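Local coordinates for antigen 43 (Escherichia coli, PDB 4KH3), which probably mediates bacterial self-association, clumping and biofilm formation, with its alpha domain joining neighbouring cells through a Velcro-like mechanism, at residues Phe375-Gly380 with Gly398-Thr403; Asn421-Ile426 with Asn441-Lys446; Val464-Gly469 with Val482-Gly487; Leu471-Ser476 with Leu490-Ser495. All coordinates share one frame; numbering follows the deposited sequence.

Interaction 1 of 4, residues Phe375-Gly380 with Gly398-Thr403; sequences FTLNAG and GTLAGT
Leu377 reaches across a bend in the wall of a right-handed parallel beta-helix, the fold of autotransporter stalks, and lays one methyl against the backbone of Gly398 and Thr399. The strand that carries it and the strand of Thr399 to Ala401 belong to different faces of the helix, so the touching parts run 119° apart and do not pair edge to edge. Much of the direct contact is made by one side chain. With CG anti to the backbone N (chi1 178°) and CD2 extended away from CA, Leu377 sends CD2 out as its leading branch. That methyl lies 3.8 Å from Thr399 N, passes 4.1 Å from Gly398 CA, and meets CD2 of Leu400 at 4.3 Å. In Leu400, CG sits beside the backbone N and opposite the carbonyl carbon, CD1 is the branch extended away from CA, and CD2 faces Leu377. Both leucines also pack on Phe393 of strand 392-395, which places the meeting in the apolar interior behind the corner. Outside this apolar patch the loop Asn378 to Gly380 comes up beside Gly398, whose phi of 75° is easily adopted by glycine, and Ala379 CA stands 4.0 Å from Gly398 N. A single water joins the two backbones here, accepting from Gly398 N at 3.0 Å and, weakly, from Gly380 N at 3.3 Å.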
loop_
_atom_site.group_PDB
_atom_site.type_symbol
_atom_site.label_atom_id
_atom_site.label_comp_id
_atom_site.label_asym_id
_atom_site.label_seq_id
_atom_site.Cartn_x
_atom_site.Cartn_y
_atom_site.Cartn_z
ATOM N N PHE A 375 -14.623 -16.809 8.339
ATOM C CA PHE A 375 -14.298 -17.566 9.541
ATOM C C PHE A 375 -13.892 -18.964 9.130
ATOM O O PHE A 375 -14.449 -19.526 8.186
ATOM C CB PHE A 375 -15.506 -17.625 10.471
ATOM C CG PHE A 375 -15.288 -18.442 11.715
ATOM C CD1 PHE A 375 -14.560 -17.934 12.779
ATOM C CD2 PHE A 375 -15.832 -19.711 11.832
ATOM C CE1 PHE A 375 -14.378 -18.683 13.931
ATOM C CE2 PHE A 375 -15.653 -20.460 12.980
ATOM C CZ PHE A 375 -14.925 -19.947 14.029
ATOM N N THR A 376 -12.891 -19.511 9.804
ATOM C CA THR A 376 -12.466 -20.872 9.527
ATOM C C THR A 376 -12.682 -21.709 10.782
ATOM O O THR A 376 -12.178 -21.382 11.852
ATOM C CB THR A 376 -11.001 -20.927 9.074
ATOM O OG1 THR A 376 -10.798 -19.993 8.012
ATOM C CG2 THR A 376 -10.631 -22.324 8.587
ATOM N N LEU A 377 -13.473 -22.765 10.656
ATOM C CA LEU A 377 -13.731 -23.650 11.781
ATOM C C LEU A 377 -12.776 -24.822 11.710
ATOM O O LEU A 377 -12.848 -25.633 10.783
ATOM C CB LEU A 377 -15.161 -24.160 11.734
ATOM C CG LEU A 377 -15.525 -25.133 12.843
ATOM C CD1 LEU A 377 -15.472 -24.416 14.175
ATOM C CD2 LEU A 377 -16.903 -25.726 12.591
ATOM N N ASN A 378 -11.875 -24.907 12.683
ATOM C CA ASN A 378 -10.902 -25.999 12.734
ATOM C C ASN A 378 -11.496 -27.329 13.206
ATOM O O ASN A 378 -12.539 -27.358 13.864
ATOM C CB ASN A 378 -9.707 -25.613 13.608
ATOM C CG ASN A 378 -8.981 -24.388 13.089
ATOM O OD1 ASN A 378 -8.897 -24.168 11.880
ATOM N ND2 ASN A 378 -8.458 -23.580 14.003
ATOM N N ALA A 379 -10.828 -28.423 12.843
ATOM C CA ALA A 379 -11.199 -29.753 13.321
ATOM C C ALA A 379 -11.333 -29.762 14.840
ATOM O O ALA A 379 -10.504 -29.189 15.549
ATOM C CB ALA A 379 -10.167 -30.785 12.871
ATOM N N GLY A 380 -12.394 -30.388 15.335
ATOM C CA GLY A 380 -12.589 -30.526 16.765
ATOM C C GLY A 380 -13.305 -29.358 17.411
ATOM O O GLY A 380 -13.674 -29.416 18.586
ATOM N N GLY A 398 -15.141 -30.246 12.592
ATOM C CA GLY A 398 -15.886 -29.597 13.655
ATOM C C GLY A 398 -17.395 -29.723 13.586
ATOM O O GLY A 398 -17.934 -30.571 12.870
ATOM N N THR A 399 -18.080 -28.865 14.342
ATOM C CA THR A 399 -19.522 -28.973 14.509
ATOM C C THR A 399 -20.201 -27.629 14.382
ATOM O O THR A 399 -19.748 -26.643 14.964
ATOM C CB THR A 399 -19.886 -29.545 15.903
ATOM O OG1 THR A 399 -19.340 -30.861 16.051
ATOM C CG2 THR A 399 -21.402 -29.585 16.100
ATOM N N LEU A 400 -21.299 -27.601 13.631
ATOM C CA LEU A 400 -22.176 -26.446 13.580
ATOM C C LEU A 400 -23.291 -26.698 14.573
ATOM O O LEU A 400 -23.833 -27.800 14.625
ATOM C CB LEU A 400 -22.759 -26.280 12.174
ATOM C CG LEU A 400 -21.703 -26.105 11.089
ATOM C CD1 LEU A 400 -22.324 -26.137 9.694
ATOM C CD2 LEU A 400 -20.917 -24.814 11.328
ATOM N N ALA A 401 -23.641 -25.688 15.358
ATOM C CA ALA A 401 -24.629 -25.871 16.409
ATOM C C ALA A 401 -25.540 -24.659 16.541
ATOM O O ALA A 401 -25.260 -23.596 15.980
ATOM C CB ALA A 401 -23.942 -26.174 17.719
ATOM N N GLY A 402 -26.631 -24.818 17.284
ATOM C CA GLY A 402 -27.646 -23.779 17.358
ATOM C C GLY A 402 -28.280 -23.578 15.994
ATOM O O GLY A 402 -28.576 -24.535 15.275
ATOM N N THR A 403 -28.484 -22.326 15.620
ATOM C CA THR A 403 -29.048 -22.029 14.315
ATOM C C THR A 403 -27.985 -21.404 13.417
ATOM O O THR A 403 -27.604 -20.248 13.599
ATOM C CB THR A 403 -30.258 -21.083 14.429
ATOM O OG1 THR A 403 -31.257 -21.673 15.270
ATOM C CG2 THR A 403 -30.850 -20.830 13.066
HETATM O O HOH W 1 -13.815 -32.734 13.488
#

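Interaction 2 of 4, residues Asn421-Ile426 with Asn441-Lys446; sequences NDTLTI and NGSVEK
Glu445 lays CB and CG against Thr425 and Thr423, then turns its carboxylate back along its own strand, leaving the aliphatic part packed and the acid end held by weak bonds. CB rests on both CB and OG1 of Thr425, 3.7 Å from OG1. CG, set beside the backbone N, meets the methyl CG2 of Thr423 at 3.6 Å and comes near Leu424 O. The chain then bends sharply (chi2 -88°), and OE2 takes a weak bond from Ser443 OG at 3.3 Å. Asn465 ND2, one strand further on, gives the same oxygen a second weak bond.

Beneath these side chains the two strands are successive coils of a parallel beta-helix, 4.6 Å apart and inclined by 16°. Their backbones alternate as donor and acceptor: Leu424 N gives to Ser443 O, Glu445 N to Leu424 O and Ile426 N to Glu445 O, the last nearly straight. On the opposite face, toward the interior, Leu424 and Ile426 pack on Val444, while CD of Lys446 lies 3.6 Å from Ile426 CG2. The lysine's NZ finds its partners outside the pair, at the carbonyls of Gly450 and Glu468, so the amine of this buried lysine is met by backbone oxygens. Before the strands begin, the amide of Asn421 turns its OD1 to the backbone of Asn441, whose N donates at 2.8 Å within the plane of that carbonyl, and the two amide groups lie side by side, 17° from parallel.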
loop_
_atom_site.group_PDB
_atom_site.type_symbol
_atom_site.label_atom_id
_atom_site.label_comp_id
_atom_site.label_asym_id
_atom_site.label_seq_id
_atom_site.Cartn_x
_atom_site.Cartn_y
_atom_site.Cartn_z
ATOM N N ASN A 421 -26.326 -31.275 14.046
ATOM C CA ASN A 421 -27.422 -31.987 14.683
ATOM C C ASN A 421 -28.518 -30.992 15.022
ATOM O O ASN A 421 -29.579 -31.361 15.529
ATOM C CB ASN A 421 -26.941 -32.723 15.947
ATOM C CG ASN A 421 -25.971 -33.869 15.634
ATOM O OD1 ASN A 421 -26.164 -34.628 14.686
ATOM N ND2 ASN A 421 -24.922 -33.989 16.435
ATOM N N ASP A 422 -28.254 -29.719 14.738
ATOM C CA ASP A 422 -29.245 -28.676 14.966
ATOM C C ASP A 422 -29.772 -28.132 13.640
ATOM O O ASP A 422 -29.998 -28.889 12.702
ATOM C CB ASP A 422 -28.682 -27.557 15.841
ATOM C CG ASP A 422 -28.090 -28.074 17.148
ATOM O OD1 ASP A 422 -28.244 -29.273 17.451
ATOM O OD2 ASP A 422 -27.472 -27.276 17.881
ATOM N N THR A 423 -29.964 -26.823 13.554
ATOM C CA THR A 423 -30.649 -26.258 12.403
ATOM C C THR A 423 -29.762 -25.417 11.478
ATOM O O THR A 423 -29.214 -24.399 11.880
ATOM C CB THR A 423 -31.832 -25.415 12.858
ATOM O OG1 THR A 423 -32.722 -26.235 13.624
ATOM C CG2 THR A 423 -32.567 -24.835 11.659
ATOM N N LEU A 424 -29.632 -25.858 10.234
ATOM C CA LEU A 424 -28.999 -25.063 9.191
ATOM C C LEU A 424 -30.106 -24.400 8.371
ATOM O O LEU A 424 -30.962 -25.080 7.819
ATOM C CB LEU A 424 -28.140 -25.961 8.306
ATOM C CG LEU A 424 -27.442 -25.322 7.107
ATOM C CD1 LEU A 424 -26.558 -24.185 7.570
ATOM C CD2 LEU A 424 -26.624 -26.356 6.333
ATOM N N THR A 425 -30.110 -23.075 8.304
ATOM C CA THR A 425 -31.247 -22.383 7.709
ATOM C C THR A 425 -30.857 -21.308 6.698
ATOM O O THR A 425 -29.954 -20.505 6.935
ATOM C CB THR A 425 -32.195 -21.778 8.786
ATOM O OG1 THR A 425 -33.319 -21.167 8.146
ATOM C CG2 THR A 425 -31.492 -20.723 9.611
ATOM N N ILE A 426 -31.555 -21.317 5.567
ATOM C CA ILE A 426 -31.409 -20.300 4.537
ATOM C C ILE A 426 -32.737 -19.565 4.430
ATOM O O ILE A 426 -33.762 -20.167 4.125
ATOM C CB ILE A 426 -31.046 -20.920 3.175
ATOM C CG1 ILE A 426 -29.612 -21.452 3.196
ATOM C CG2 ILE A 426 -31.208 -19.888 2.050
ATOM C CD1 ILE A 426 -29.417 -22.758 3.922
ATOM N N ASN A 441 -27.986 -35.568 12.772
ATOM C CA ASN A 441 -29.428 -35.717 12.854
ATOM C C ASN A 441 -30.089 -34.362 12.751
ATOM O O ASN A 441 -31.256 -34.193 13.117
ATOM C CB ASN A 441 -29.824 -36.386 14.173
ATOM C CG ASN A 441 -28.929 -37.563 14.515
ATOM O OD1 ASN A 441 -28.173 -37.513 15.486
ATOM N ND2 ASN A 441 -28.996 -38.625 13.706
ATOM N N GLY A 442 -29.329 -33.391 12.263
ATOM C CA GLY A 442 -29.849 -32.050 12.087
ATOM C C GLY A 442 -30.735 -31.925 10.866
ATOM O O GLY A 442 -30.844 -32.846 10.048
ATOM N N SER A 443 -31.375 -30.773 10.738
ATOM C CA SER A 443 -32.204 -30.516 9.573
ATOM C C SER A 443 -31.808 -29.210 8.884
ATOM O O SER A 443 -31.304 -28.282 9.527
ATOM C CB SER A 443 -33.686 -30.500 9.962
ATOM O OG SER A 443 -33.973 -29.428 10.843
ATOM N N VAL A 444 -32.027 -29.155 7.571
ATOM C CA VAL A 444 -31.840 -27.932 6.799
ATOM C C VAL A 444 -33.198 -27.289 6.503
ATOM O O VAL A 444 -34.144 -27.985 6.124
ATOM C CB VAL A 444 -31.127 -28.212 5.473
ATOM C CG1 VAL A 444 -30.703 -26.902 4.822
ATOM C CG2 VAL A 444 -29.927 -29.138 5.684
ATOM N N GLU A 445 -33.300 -25.974 6.692
ATOM C CA GLU A 445 -34.528 -25.237 6.380
ATOM C C GLU A 445 -34.260 -24.284 5.221
ATOM O O GLU A 445 -33.299 -23.510 5.262
ATOM C CB GLU A 445 -34.994 -24.406 7.575
ATOM C CG GLU A 445 -34.890 -25.095 8.922
ATOM C CD GLU A 445 -36.127 -25.893 9.270
ATOM O OE1 GLU A 445 -37.239 -25.475 8.863
ATOM O OE2 GLU A 445 -35.983 -26.937 9.950
ATOM N N LYS A 446 -35.100 -24.335 4.192
ATOM C CA LYS A 446 -34.951 -23.428 3.059
ATOM C C LYS A 446 -36.208 -22.594 2.838
ATOM O O LYS A 446 -37.279 -23.119 2.529
ATOM C CB LYS A 446 -34.580 -24.189 1.783
ATOM C CG LYS A 446 -34.619 -23.332 0.520
ATOM C CD LYS A 446 -33.680 -22.133 0.610
ATOM C CE LYS A 446 -33.700 -21.287 -0.674
ATOM N NZ LYS A 446 -34.915 -20.417 -0.796
#

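Interaction 3 of 4, residues Val464-Gly469 with Val482-Gly487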
loop_
_atom_site.group_PDB
_atom_site.type_symbol
_atom_site.label_atom_id
_atom_site.label_comp_id
_atom_site.label_asym_id
_atom_site.label_seq_id
_atom_site.Cartn_x
_atom_site.Cartn_y
_atom_site.Cartn_z
ATOM N N VAL A 464 -34.656 -32.175 5.081
ATOM C CA VAL A 464 -34.485 -30.864 4.491
ATOM C C VAL A 464 -35.868 -30.266 4.304
ATOM O O VAL A 464 -36.649 -30.757 3.505
ATOM C CB VAL A 464 -33.780 -30.954 3.138
ATOM C CG1 VAL A 464 -33.650 -29.565 2.509
ATOM C CG2 VAL A 464 -32.419 -31.603 3.305
ATOM N N ASN A 465 -36.187 -29.226 5.061
ATOM C CA ASN A 465 -37.476 -28.575 4.907
ATOM C C ASN A 465 -37.428 -27.535 3.799
ATOM O O ASN A 465 -37.029 -26.390 4.022
ATOM C CB ASN A 465 -37.936 -27.935 6.219
ATOM C CG ASN A 465 -38.152 -28.954 7.320
ATOM O OD1 ASN A 465 -39.068 -29.778 7.254
ATOM N ND2 ASN A 465 -37.315 -28.898 8.348
ATOM N N LEU A 466 -37.832 -27.945 2.601
ATOM C CA LEU A 466 -37.878 -27.049 1.455
ATOM C C LEU A 466 -39.186 -26.275 1.453
ATOM O O LEU A 466 -40.184 -26.745 0.917
ATOM C CB LEU A 466 -37.730 -27.855 0.168
ATOM C CG LEU A 466 -37.721 -27.114 -1.163
ATOM C CD1 LEU A 466 -36.818 -25.905 -1.081
ATOM C CD2 LEU A 466 -37.258 -28.049 -2.265
ATOM N N ASN A 467 -39.176 -25.086 2.050
ATOM C CA ASN A 467 -40.405 -24.316 2.244
ATOM C C ASN A 467 -40.680 -23.289 1.168
ATOM O O ASN A 467 -41.838 -23.006 0.873
ATOM C CB ASN A 467 -40.417 -23.625 3.611
ATOM C CG ASN A 467 -40.233 -24.599 4.753
ATOM O OD1 ASN A 467 -40.494 -25.795 4.609
ATOM N ND2 ASN A 467 -39.774 -24.098 5.896
ATOM N N GLU A 468 -39.619 -22.719 0.597
ATOM C CA GLU A 468 -39.753 -21.724 -0.467
ATOM C C GLU A 468 -38.510 -21.705 -1.348
ATOM O O GLU A 468 -37.412 -22.041 -0.897
ATOM C CB GLU A 468 -40.041 -20.331 0.111
ATOM C CG GLU A 468 -40.454 -19.281 -0.928
ATOM C CD GLU A 468 -41.802 -19.581 -1.607
ATOM O OE1 GLU A 468 -42.040 -19.037 -2.710
ATOM O OE2 GLU A 468 -42.630 -20.344 -1.046
ATOM N N GLY A 469 -38.684 -21.341 -2.612
ATOM C CA GLY A 469 -37.552 -21.176 -3.501
ATOM C C GLY A 469 -36.931 -22.474 -3.951
ATOM O O GLY A 469 -37.561 -23.518 -3.875
ATOM N N VAL A 482 -36.389 -35.008 1.896
ATOM C CA VAL A 482 -36.767 -33.682 1.432
ATOM C C VAL A 482 -38.269 -33.496 1.593
ATOM O O VAL A 482 -39.057 -34.217 0.994
ATOM C CB VAL A 482 -36.365 -33.435 -0.017
ATOM C CG1 VAL A 482 -36.637 -31.983 -0.389
ATOM C CG2 VAL A 482 -34.904 -33.769 -0.209
ATOM N N ILE A 483 -38.651 -32.532 2.418
ATOM C CA ILE A 483 -40.043 -32.250 2.680
ATOM C C ILE A 483 -40.412 -30.908 2.058
ATOM O O ILE A 483 -40.128 -29.852 2.629
ATOM C CB ILE A 483 -40.309 -32.227 4.189
ATOM C CG1 ILE A 483 -39.837 -33.539 4.811
ATOM C CG2 ILE A 483 -41.791 -31.967 4.489
ATOM C CD1 ILE A 483 -39.875 -33.533 6.311
ATOM N N ALA A 484 -41.052 -30.964 0.890
ATOM C CA ALA A 484 -41.352 -29.764 0.099
ATOM C C ALA A 484 -42.759 -29.208 0.281
ATOM O O ALA A 484 -43.691 -29.912 0.670
ATOM C CB ALA A 484 -41.085 -30.018 -1.380
ATOM N N GLN A 485 -42.891 -27.924 -0.018
ATOM C CA GLN A 485 -44.167 -27.241 0.034
ATOM C C GLN A 485 -44.328 -26.449 -1.246
ATOM O O GLN A 485 -43.385 -26.331 -2.032
ATOM C CB GLN A 485 -44.200 -26.284 1.211
ATOM C CG GLN A 485 -44.001 -26.936 2.553
ATOM C CD GLN A 485 -43.792 -25.913 3.637
ATOM O OE1 GLN A 485 -43.255 -26.218 4.700
ATOM N NE2 GLN A 485 -44.216 -24.678 3.373
ATOM N N ARG A 486 -45.519 -25.896 -1.449
ATOM C CA ARG A 486 -45.780 -25.110 -2.644
ATOM C C ARG A 486 -44.839 -23.905 -2.709
ATOM O O ARG A 486 -44.382 -23.400 -1.683
ATOM C CB ARG A 486 -47.236 -24.652 -2.664
ATOM C CG ARG A 486 -47.583 -23.651 -1.583
ATOM C CD ARG A 486 -48.987 -23.874 -1.048
ATOM N NE ARG A 486 -49.554 -22.658 -0.473
ATOM C CZ ARG A 486 -50.738 -22.603 0.128
ATOM N NH1 ARG A 486 -51.472 -23.707 0.239
ATOM N NH2 ARG A 486 -51.185 -21.450 0.622
ATOM N N GLY A 487 -44.543 -23.454 -3.919
ATOM C CA GLY A 487 -43.661 -22.323 -4.104
ATOM C C GLY A 487 -42.203 -22.729 -4.180
ATOM O O GLY A 487 -41.325 -21.891 -4.017
#
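Val464 to Leu466 and Val482 to Ala484 form a parallel strand pairing between consecutive coils near the C-terminal end of the beta-helix, and the contact continues into the turns that follow both strands. The short axes lie 4.7 Å apart and differ in direction by 20°. Two backbone bonds define the pairing: Ile483 N donates almost straight to Val464 O at 2.9 Å, and Leu466 N to Ile483 O, the second reaching its carbonyl from above the plane. A third, from Gln485 N to Leu466 O, is weak.

Side chains sort by face. Leu466, with CG anti to its own amide nitrogen (chi1 -179°), presents CB to CG1 of Val482 and to CB of Ala484, each at 4.3 Å. Further in, its CD2 packs against Leu471 and Leu490 of the neighbouring face, while CD1 lies against CG of Lys446. Val464 sits on the same inner side. On the outer side, Asn465 and Ile483 lie alongside each other, pointing the same way, with Asn465 OD1 4.0 Å from Ile483 CD1.

Past the strands the two chains turn the corner together. Gln485 crosses the side chain of Asn467, and their amide planes are 24° apart. Glu468 bends at chi2, and its carboxylate faces the carbonyl of Gly487, two acceptors with no hydrogen bond between them. Both turns pass through glycine with positive phi, and the pairing resumes beyond the corner when Gly469 N donates to Gly487 O at 3.0 Å.

Interaction 4 of 4, residues Leu471-Ser476 with Leu490-Ser495; sequences LTLNDS and LKLTGS
Leu471 to Asn474 and Leu490 to Thr493 run parallel, 4.8 Å apart and only 11° off alignment, joined by Lys491 N to Leu471 O, Leu473 N to Lys491 O, Thr493 N to Leu473 O and, just past the strand, Asp475 N to Thr493 O. On the inner face two leucines, Leu471 and Leu473, close on one methyl: CD1 of Leu490 comes within 3.8 Å of Leu471 CD2 and 4.2 Å of Leu473 CD1. Leu471 and Leu490 both have CG opposite the amide nitrogen and lie alongside each other; Leu473 has the alternative setting (chi1 -53°) and crosses over Leu490. This stacking of like residues from coil to coil is a hallmark of parallel beta-helices, and here it reaches the last strand of its face, 488-493. On the outer face Lys491 stretches fully, its CD passing 3.8 Å from Thr472 OG1. Thr493 turns OG1 over Asn474, 2.9 Å from OD1 and 3.2 Å from CB. After the strands the backbone kinks at Asp475, whose positive phi of 41° accompanies a turn of its carboxylate to the other chain. There OD1 accepts twice from Ser495: from the backbone N at 2.9 Å, nearly in line with the C-O bond, and from the hydroxyl OG at 3.1 Å, which approaches from above the carboxylate plane.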
loop_
_atom_site.group_PDB
_atom_site.type_symbol
_atom_site.label_atom_id
_atom_site.label_comp_id
_atom_site.label_asym_id
_atom_site.label_seq_id
_atom_site.Cartn_x
_atom_site.Cartn_y
_atom_site.Cartn_z
ATOM N N LEU A 471 -33.951 -25.522 -4.298
ATOM C CA LEU A 471 -32.858 -26.294 -3.740
ATOM C C LEU A 471 -32.212 -27.047 -4.876
ATOM O O LEU A 471 -32.870 -27.830 -5.563
ATOM C CB LEU A 471 -33.374 -27.282 -2.693
ATOM C CG LEU A 471 -32.327 -28.258 -2.155
ATOM C CD1 LEU A 471 -31.176 -27.501 -1.512
ATOM C CD2 LEU A 471 -32.946 -29.230 -1.166
ATOM N N THR A 472 -30.928 -26.802 -5.096
ATOM C CA THR A 472 -30.217 -27.478 -6.173
ATOM C C THR A 472 -29.153 -28.383 -5.589
ATOM O O THR A 472 -28.325 -27.952 -4.788
ATOM C CB THR A 472 -29.584 -26.477 -7.153
ATOM O OG1 THR A 472 -30.621 -25.784 -7.860
ATOM C CG2 THR A 472 -28.691 -27.192 -8.152
ATOM N N LEU A 473 -29.190 -29.651 -5.971
ATOM C CA LEU A 473 -28.239 -30.610 -5.450
ATOM C C LEU A 473 -27.342 -31.060 -6.585
ATOM O O LEU A 473 -27.709 -31.928 -7.376
ATOM C CB LEU A 473 -28.965 -31.804 -4.840
ATOM C CG LEU A 473 -30.018 -31.468 -3.790
ATOM C CD1 LEU A 473 -30.684 -32.739 -3.292
ATOM C CD2 LEU A 473 -29.395 -30.720 -2.637
ATOM N N ASN A 474 -26.166 -30.453 -6.669
ATOM C CA ASN A 474 -25.242 -30.740 -7.752
ATOM C C ASN A 474 -24.090 -31.617 -7.271
ATOM O O ASN A 474 -23.540 -31.383 -6.189
ATOM C CB ASN A 474 -24.734 -29.430 -8.361
ATOM C CG ASN A 474 -23.729 -29.653 -9.464
ATOM O OD1 ASN A 474 -24.059 -30.185 -10.525
ATOM N ND2 ASN A 474 -22.491 -29.239 -9.225
ATOM N N ASP A 475 -23.759 -32.638 -8.067
ATOM C CA ASP A 475 -22.659 -33.566 -7.774
ATOM C C ASP A 475 -22.557 -33.997 -6.304
ATOM O O ASP A 475 -21.458 -34.119 -5.766
ATOM C CB ASP A 475 -21.324 -32.962 -8.224
ATOM C CG ASP A 475 -21.235 -32.788 -9.729
ATOM O OD1 ASP A 475 -21.956 -33.502 -10.457
ATOM O OD2 ASP A 475 -20.432 -31.945 -10.192
ATOM N N SER A 476 -23.697 -34.218 -5.658
ATOM C CA SER A 476 -23.709 -34.535 -4.227
ATOM C C SER A 476 -24.349 -35.877 -3.880
ATOM O O SER A 476 -25.281 -36.328 -4.536
ATOM C CB SER A 476 -24.417 -33.428 -3.446
ATOM O OG SER A 476 -23.759 -32.186 -3.631
ATOM N N LEU A 490 -37.056 -28.313 -6.785
ATOM C CA LEU A 490 -35.936 -29.119 -6.351
ATOM C C LEU A 490 -35.232 -29.640 -7.577
ATOM O O LEU A 490 -35.846 -30.317 -8.391
ATOM C CB LEU A 490 -36.422 -30.303 -5.515
ATOM C CG LEU A 490 -35.327 -31.346 -5.244
ATOM C CD1 LEU A 490 -34.236 -30.776 -4.344
ATOM C CD2 LEU A 490 -35.896 -32.625 -4.651
ATOM N N LYS A 491 -33.948 -29.328 -7.717
ATOM C CA LYS A 491 -33.185 -29.789 -8.871
ATOM C C LYS A 491 -32.081 -30.762 -8.478
ATOM O O LYS A 491 -31.326 -30.520 -7.538
ATOM C CB LYS A 491 -32.583 -28.603 -9.627
ATOM C CG LYS A 491 -33.607 -27.622 -10.163
ATOM C CD LYS A 491 -32.950 -26.401 -10.797
ATOM C CE LYS A 491 -34.012 -25.365 -11.154
ATOM N NZ LYS A 491 -33.437 -24.046 -11.541
ATOM N N LEU A 492 -31.985 -31.860 -9.214
ATOM C CA LEU A 492 -30.895 -32.805 -9.039
ATOM C C LEU A 492 -30.021 -32.789 -10.286
ATOM O O LEU A 492 -30.431 -33.251 -11.350
ATOM C CB LEU A 492 -31.445 -34.212 -8.790
ATOM C CG LEU A 492 -31.907 -34.570 -7.368
ATOM C CD1 LEU A 492 -33.067 -33.702 -6.881
ATOM C CD2 LEU A 492 -32.267 -36.046 -7.289
ATOM N N THR A 493 -28.820 -32.241 -10.169
ATOM C CA THR A 493 -27.956 -32.106 -11.332
ATOM C C THR A 493 -26.625 -32.824 -11.151
ATOM O O THR A 493 -26.216 -33.145 -10.036
ATOM C CB THR A 493 -27.684 -30.631 -11.655
ATOM O OG1 THR A 493 -26.943 -30.036 -10.583
ATOM C CG2 THR A 493 -28.990 -29.876 -11.834
ATOM N N GLY A 494 -25.947 -33.069 -12.263
ATOM C CA GLY A 494 -24.682 -33.770 -12.234
ATOM C C GLY A 494 -24.787 -35.209 -11.767
ATOM O O GLY A 494 -25.678 -35.949 -12.183
ATOM N N SER A 495 -23.869 -35.598 -10.888
ATOM C CA SER A 495 -23.736 -36.979 -10.450
ATOM C C SER A 495 -24.463 -37.230 -9.136
ATOM O O SER A 495 -24.184 -38.203 -8.441
ATOM C CB SER A 495 -22.256 -37.334 -10.303
ATOM O OG SER A 495 -21.582 -36.387 -9.487
#

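Overall arrangement
The four contacts lie toward the C-terminal end of the beta-helix, with no active site or ligand among them; 1, 2 and 3 come in series, and 4 interleaves with 3. Interaction 1 meets interaction 2 (centres about 14 Å apart) through Asp422, whose OD2 probably accepts from Gly402 N at 2.7 Å. Interactions 2 and 3, their centres about 13 Å apart, are neighbours on one face: strand 443-446 pairs with 463-466, Val444 O lying 2.6 Å from Asn465 N. The coil that supplies 464-469 goes on to supply 471-476, and interactions 3 and 4 share an interior, where Val464 CG1 touches Leu471 CD2 at 3.8 Å. Interactions 1 and 4 stay about 14 Å apart at their nearest atoms.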